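Local coordinates for trehalose synthase regulatory protein (Candida albicans, PDB 5HUS) that probably serves as a regulatory subunit in trehalose synthesis, its C-terminal domain having the HAD-type trehalose-phosphatase fold, at residues L202-L216 with F228-E242. Numbering follows the deposited sequence.
Sequences LKAIRLVLSCHNSNL and FQQPMKDDIPSNDHE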
loop_
_atom_site.group_PDB
_atom_site.type_symbol
_atom_site.label_atom_id
_atom_site.label_comp_id
_atom_site.label_asym_id
_atom_site.label_seq_id
_atom_site.Cartn_x
_atom_site.Cartn_y
_atom_site.Cartn_z
ATOM N N LEU A 202 -1.186 -6.946 -1.775
ATOM C CA LEU A 202 -2.319 -7.844 -1.557
ATOM C C LEU A 202 -2.010 -8.830 -0.442
ATOM O O LEU A 202 -2.851 -9.095 0.414
ATOM C CB LEU A 202 -2.673 -8.605 -2.840
ATOM C CG LEU A 202 -3.539 -7.924 -3.905
ATOM C CD1 LEU A 202 -2.888 -6.688 -4.478
ATOM C CD2 LEU A 202 -3.854 -8.918 -5.017
ATOM N N LYS A 203 -0.798 -9.373 -0.452
ATOM C CA LYS A 203 -0.399 -10.341 0.562
ATOM C C LYS A 203 -0.323 -9.698 1.946
ATOM O O LYS A 203 -0.659 -10.336 2.945
ATOM C CB LYS A 203 0.938 -10.985 0.187
ATOM C CG LYS A 203 0.844 -11.813 -1.089
ATOM C CD LYS A 203 2.116 -12.590 -1.377
ATOM C CE LYS A 203 1.963 -13.413 -2.647
ATOM N NZ LYS A 203 3.189 -14.221 -2.950
ATOM N N ALA A 204 0.098 -8.436 2.006
ATOM C CA ALA A 204 0.150 -7.730 3.282
ATOM C C ALA A 204 -1.249 -7.456 3.825
ATOM O O ALA A 204 -1.497 -7.608 5.016
ATOM C CB ALA A 204 0.931 -6.424 3.145
ATOM N N ILE A 205 -2.159 -7.050 2.946
ATOM C CA ILE A 205 -3.532 -6.803 3.356
ATOM C C ILE A 205 -4.142 -8.103 3.879
ATOM O O ILE A 205 -4.773 -8.124 4.932
ATOM C CB ILE A 205 -4.378 -6.232 2.200
ATOM C CG1 ILE A 205 -3.929 -4.793 1.899
ATOM C CG2 ILE A 205 -5.882 -6.270 2.566
ATOM C CD1 ILE A 205 -4.557 -4.185 0.665
ATOM N N ARG A 206 -3.902 -9.196 3.162
ATOM C CA ARG A 206 -4.407 -10.499 3.582
ATOM C C ARG A 206 -3.836 -10.899 4.938
ATOM O O ARG A 206 -4.547 -11.440 5.774
ATOM C CB ARG A 206 -4.079 -11.568 2.536
ATOM C CG ARG A 206 -4.475 -12.976 2.968
ATOM C CD ARG A 206 -4.202 -13.999 1.869
ATOM N NE ARG A 206 -2.780 -14.158 1.587
ATOM C CZ ARG A 206 -2.291 -14.965 0.649
ATOM N NH1 ARG A 206 -3.113 -15.691 -0.099
ATOM N NH2 ARG A 206 -0.979 -15.043 0.458
ATOM N N LEU A 207 -2.557 -10.610 5.158
ATOM C CA LEU A 207 -1.910 -10.920 6.432
ATOM C C LEU A 207 -2.520 -10.123 7.587
ATOM O O LEU A 207 -2.849 -10.677 8.638
ATOM C CB LEU A 207 -0.397 -10.656 6.333
ATOM C CG LEU A 207 0.496 -10.933 7.550
ATOM C CD1 LEU A 207 1.919 -11.212 7.090
ATOM C CD2 LEU A 207 0.510 -9.771 8.550
ATOM N N VAL A 208 -2.652 -8.813 7.401
ATOM C CA VAL A 208 -3.242 -7.967 8.433
ATOM C C VAL A 208 -4.683 -8.384 8.713
ATOM O O VAL A 208 -5.081 -8.526 9.869
ATOM C CB VAL A 208 -3.176 -6.480 8.031
ATOM C CG1 VAL A 208 -3.956 -5.620 9.013
ATOM C CG2 VAL A 208 -1.714 -6.030 7.958
ATOM N N LEU A 209 -5.447 -8.612 7.651
ATOM C CA LEU A 209 -6.821 -9.079 7.800
ATOM C C LEU A 209 -6.873 -10.398 8.579
ATOM O O LEU A 209 -7.664 -10.525 9.515
ATOM C CB LEU A 209 -7.490 -9.228 6.434
ATOM C CG LEU A 209 -8.909 -9.809 6.418
ATOM C CD1 LEU A 209 -9.849 -8.998 7.301
ATOM C CD2 LEU A 209 -9.430 -9.861 4.993
ATOM N N SER A 210 -6.013 -11.351 8.225
ATOM C CA SER A 210 -5.964 -12.642 8.920
ATOM C C SER A 210 -5.669 -12.494 10.409
ATOM O O SER A 210 -6.271 -13.171 11.235
ATOM C CB SER A 210 -4.913 -13.565 8.283
ATOM O OG SER A 210 -5.252 -13.865 6.940
ATOM N N CYS A 211 -4.735 -11.612 10.750
ATOM C CA CYS A 211 -4.364 -11.413 12.144
ATOM C C CYS A 211 -5.543 -10.957 12.982
ATOM O O CYS A 211 -5.787 -11.494 14.061
ATOM C CB CYS A 211 -3.224 -10.404 12.264
ATOM S SG CYS A 211 -1.655 -11.048 11.695
ATOM N N HIS A 212 -6.278 -9.971 12.486
ATOM C CA HIS A 212 -7.400 -9.453 13.242
ATOM C C HIS A 212 -8.644 -10.329 13.079
ATOM O O HIS A 212 -9.474 -10.402 13.985
ATOM C CB HIS A 212 -7.683 -8.007 12.831
ATOM C CG HIS A 212 -6.591 -7.059 13.220
ATOM N ND1 HIS A 212 -6.421 -6.618 14.515
ATOM C CD2 HIS A 212 -5.598 -6.491 12.493
ATOM C CE1 HIS A 212 -5.380 -5.805 14.567
ATOM N NE2 HIS A 212 -4.862 -5.713 13.355
ATOM N N ASN A 213 -8.759 -11.006 11.941
ATOM C CA ASN A 213 -9.931 -11.845 11.674
ATOM C C ASN A 213 -9.895 -13.169 12.431
ATOM O O ASN A 213 -10.935 -13.688 12.839
ATOM C CB ASN A 213 -10.056 -12.125 10.172
ATOM C CG ASN A 213 -11.428 -12.643 9.782
ATOM O OD1 ASN A 213 -12.441 -12.235 10.344
ATOM N ND2 ASN A 213 -11.464 -13.541 8.805
ATOM N N SER A 214 -8.698 -13.718 12.609
ATOM C CA SER A 214 -8.548 -15.033 13.224
ATOM C C SER A 214 -7.826 -14.951 14.559
ATOM O O SER A 214 -7.490 -15.978 15.149
ATOM C CB SER A 214 -7.798 -15.976 12.286
ATOM O OG SER A 214 -8.422 -16.037 11.015
ATOM N N ASN A 215 -7.596 -13.725 15.023
ATOM C CA ASN A 215 -6.879 -13.468 16.269
ATOM C C ASN A 215 -5.519 -14.165 16.348
ATOM O O ASN A 215 -5.235 -14.879 17.308
ATOM C CB ASN A 215 -7.727 -13.882 17.469
ATOM C CG ASN A 215 -7.981 -12.734 18.416
ATOM O OD1 ASN A 215 -7.072 -12.269 19.105
ATOM N ND2 ASN A 215 -9.221 -12.263 18.454
ATOM N N LEU A 216 -4.683 -13.949 15.340
ATOM C CA LEU A 216 -3.335 -14.517 15.338
ATOM C C LEU A 216 -2.347 -13.645 16.096
ATOM O O LEU A 216 -2.345 -12.426 15.938
ATOM C CB LEU A 216 -2.834 -14.700 13.909
ATOM C CG LEU A 216 -3.820 -15.281 12.907
ATOM C CD1 LEU A 216 -3.193 -15.326 11.533
ATOM C CD2 LEU A 216 -4.278 -16.669 13.350
ATOM N N PHE A 228 1.615 -16.985 4.340
ATOM C CA PHE A 228 1.221 -15.637 3.949
ATOM C C PHE A 228 1.965 -15.158 2.703
ATOM O O PHE A 228 1.573 -14.176 2.068
ATOM C CB PHE A 228 1.423 -14.673 5.126
ATOM C CG PHE A 228 0.522 -14.971 6.291
ATOM C CD1 PHE A 228 1.000 -15.648 7.401
ATOM C CD2 PHE A 228 -0.816 -14.619 6.251
ATOM C CE1 PHE A 228 0.167 -15.951 8.465
ATOM C CE2 PHE A 228 -1.662 -14.920 7.313
ATOM C CZ PHE A 228 -1.167 -15.583 8.423
ATOM N N GLN A 229 3.018 -15.878 2.331
ATOM C CA GLN A 229 3.782 -15.566 1.128
ATOM C C GLN A 229 3.278 -16.325 -0.099
ATOM O O GLN A 229 3.702 -16.048 -1.220
ATOM C CB GLN A 229 5.258 -15.883 1.347
ATOM C CG GLN A 229 5.895 -15.103 2.475
ATOM C CD GLN A 229 7.240 -15.672 2.885
ATOM O OE1 GLN A 229 7.519 -16.857 2.677
ATOM N NE2 GLN A 229 8.080 -14.835 3.472
ATOM N N GLN A 230 2.385 -17.286 0.123
ATOM C CA GLN A 230 1.831 -18.096 -0.960
ATOM C C GLN A 230 0.990 -17.222 -1.892
ATOM O O GLN A 230 0.579 -16.131 -1.501
ATOM C CB GLN A 230 0.997 -19.254 -0.386
ATOM C CG GLN A 230 -0.441 -18.900 -0.035
ATOM C CD GLN A 230 -1.107 -19.965 0.820
ATOM O OE1 GLN A 230 -0.514 -21.002 1.110
ATOM N NE2 GLN A 230 -2.343 -19.710 1.232
ATOM N N PRO A 231 0.747 -17.682 -3.134
ATOM C CA PRO A 231 -0.033 -16.857 -4.067
ATOM C C PRO A 231 -1.437 -16.546 -3.559
ATOM O O PRO A 231 -2.024 -17.338 -2.817
ATOM C CB PRO A 231 -0.093 -17.719 -5.335
ATOM C CG PRO A 231 0.195 -19.108 -4.872
ATOM C CD PRO A 231 1.174 -18.948 -3.755
ATOM N N MET A 232 -1.965 -15.395 -3.966
ATOM C CA MET A 232 -3.281 -14.942 -3.525
ATOM C C MET A 232 -4.404 -15.895 -3.927
ATOM O O MET A 232 -5.505 -15.821 -3.385
ATOM C CB MET A 232 -3.569 -13.546 -4.081
ATOM C CG MET A 232 -2.683 -12.455 -3.496
ATOM S SD MET A 232 -2.861 -12.327 -1.707
ATOM C CE MET A 232 -4.625 -12.060 -1.564
ATOM N N LYS A 233 -4.120 -16.782 -4.877
ATOM C CA LYS A 233 -5.109 -17.739 -5.370
ATOM C C LYS A 233 -5.594 -18.691 -4.274
ATOM O O LYS A 233 -6.785 -18.990 -4.179
ATOM C CB LYS A 233 -4.528 -18.545 -6.533
ATOM C CG LYS A 233 -3.718 -17.722 -7.526
ATOM C CD LYS A 233 -3.113 -18.611 -8.605
ATOM C CE LYS A 233 -2.290 -19.738 -7.995
ATOM N NZ LYS A 233 -1.862 -20.747 -9.008
ATOM N N ASP A 234 -4.661 -19.164 -3.448
ATOM C CA ASP A 234 -4.973 -20.114 -2.384
ATOM C C ASP A 234 -5.476 -19.412 -1.125
ATOM O O ASP A 234 -4.684 -18.856 -0.363
ATOM C CB ASP A 234 -3.740 -20.949 -2.047
ATOM C CG ASP A 234 -2.809 -21.108 -3.231
ATOM O OD1 ASP A 234 -3.303 -21.151 -4.376
ATOM O OD2 ASP A 234 -1.580 -21.182 -3.018
ATOM N N ASP A 235 -6.786 -19.446 -0.899
ATOM C CA ASP A 235 -7.364 -18.753 0.248
ATOM C C ASP A 235 -8.567 -19.466 0.862
ATOM O O ASP A 235 -9.680 -19.394 0.341
ATOM C CB ASP A 235 -7.764 -17.327 -0.143
ATOM C CG ASP A 235 -6.618 -16.345 -0.012
ATOM O OD1 ASP A 235 -5.757 -16.560 0.867
ATOM O OD2 ASP A 235 -6.577 -15.360 -0.780
ATOM N N ILE A 236 -8.326 -20.151 1.975
ATOM C CA ILE A 236 -9.397 -20.668 2.818
ATOM C C ILE A 236 -9.221 -20.105 4.224
ATOM O O ILE A 236 -8.263 -20.449 4.917
ATOM C CB ILE A 236 -9.413 -22.209 2.871
ATOM C CG1 ILE A 236 -8.130 -22.785 2.263
ATOM C CG2 ILE A 236 -10.642 -22.755 2.160
ATOM C CD1 ILE A 236 -7.320 -23.625 3.230
ATOM N N PRO A 237 -10.137 -19.219 4.643
ATOM C CA PRO A 237 -10.030 -18.544 5.940
ATOM C C PRO A 237 -10.603 -19.377 7.086
ATOM O O PRO A 237 -11.540 -20.146 6.872
ATOM C CB PRO A 237 -10.844 -17.269 5.726
ATOM C CG PRO A 237 -11.913 -17.687 4.760
ATOM C CD PRO A 237 -11.304 -18.751 3.872
ATOM N N SER A 238 -10.043 -19.218 8.283
ATOM C CA SER A 238 -10.478 -19.979 9.451
ATOM C C SER A 238 -11.938 -19.700 9.796
ATOM O O SER A 238 -12.537 -18.757 9.272
ATOM C CB SER A 238 -9.587 -19.668 10.658
ATOM O OG SER A 238 -9.690 -18.306 11.037
ATOM N N ASN A 239 -12.502 -20.508 10.692
ATOM C CA ASN A 239 -13.919 -20.414 11.051
ATOM C C ASN A 239 -14.312 -19.033 11.559
ATOM O O ASN A 239 -15.494 -18.685 11.610
ATOM C CB ASN A 239 -14.277 -21.468 12.106
ATOM C CG ASN A 239 -13.738 -21.133 13.489
ATOM O OD1 ASN A 239 -12.781 -20.371 13.637
ATOM N ND2 ASN A 239 -14.352 -21.719 14.513
ATOM N N ASP A 240 -13.304 -18.254 11.933
ATOM C CA ASP A 240 -13.518 -16.943 12.514
ATOM C C ASP A 240 -13.958 -15.903 11.494
ATOM O O ASP A 240 -13.477 -15.860 10.360
ATOM C CB ASP A 240 -12.246 -16.475 13.217
ATOM C CG ASP A 240 -12.052 -17.135 14.563
ATOM O OD1 ASP A 240 -10.979 -17.735 14.786
ATOM O OD2 ASP A 240 -12.977 -17.050 15.401
ATOM N N HIS A 241 -14.908 -15.085 11.922
ATOM C CA HIS A 241 -15.315 -13.903 11.191
ATOM C C HIS A 241 -15.263 -12.742 12.167
ATOM O O HIS A 241 -16.218 -11.980 12.281
ATOM C CB HIS A 241 -16.721 -14.061 10.607
ATOM C CG HIS A 241 -16.787 -14.960 9.412
ATOM N ND1 HIS A 241 -16.995 -14.487 8.134
ATOM C CD2 HIS A 241 -16.678 -16.306 9.299
ATOM C CE1 HIS A 241 -17.010 -15.499 7.287
ATOM N NE2 HIS A 241 -16.821 -16.616 7.970
ATOM N N GLU A 242 -14.148 -12.633 12.891
ATOM C CA GLU A 242 -13.980 -11.565 13.876
ATOM C C GLU A 242 -14.055 -10.196 13.216
ATOM O O GLU A 242 -14.536 -9.242 13.819
ATOM C CB GLU A 242 -12.655 -11.712 14.625
ATOM C CG GLU A 242 -12.555 -12.953 15.503
ATOM C CD GLU A 242 -13.259 -12.790 16.837
ATOM O OE1 GLU A 242 -13.761 -11.681 17.120
ATOM O OE2 GLU A 242 -13.308 -13.775 17.606
HETATM O O HOH W 1 -0.822 -12.969 3.137
#
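Arg-206 reaches from helix 200-213 into the curve of chain 228-235, and its guanidinium is gripped mainly along its edge. Arg-206 NH2 donates to Gln-230 O at 2.7 Å, close to the guanidinium plane, and to Phe-228 O at 3.1 Å, NH2 lying well above that carbonyl's plane, off any lone-pair direction. Arg-206 NH1 forms a salt bridge with Asp-235 OD1 (2.9 Å), although the carboxylate is poorly ordered and nearly perpendicular to the guanidinium (89°). A water accepts from Arg-206 NE and donates to Lys-203 O and Phe-228 O. Met-232 SD lies over the centre of one face, 3.6 Å from Arg-206 CZ, brought there by the bend at chi2 (-60°). Lys-203, extended beyond CG, donates from NZ to Gln-229 O (2.6 Å), above the carbonyl plane. The Phe-228 ring takes Leu-207 CG over one face near the rim, while Ser-210 CB and Leu-216 CD1 meet its edge. Past the helix end, Ser-214 OG and Ser-238 OG, the latter poorly ordered, share a hydrogen bond of 2.6 Å. Consistent with a HAD-type fold, helix 200-213 flanks the mainly parallel core sheet, Ile-205 and Val-208 packing on strand 20-26, while chain 228-242 lines another side and leads into strand 243-250.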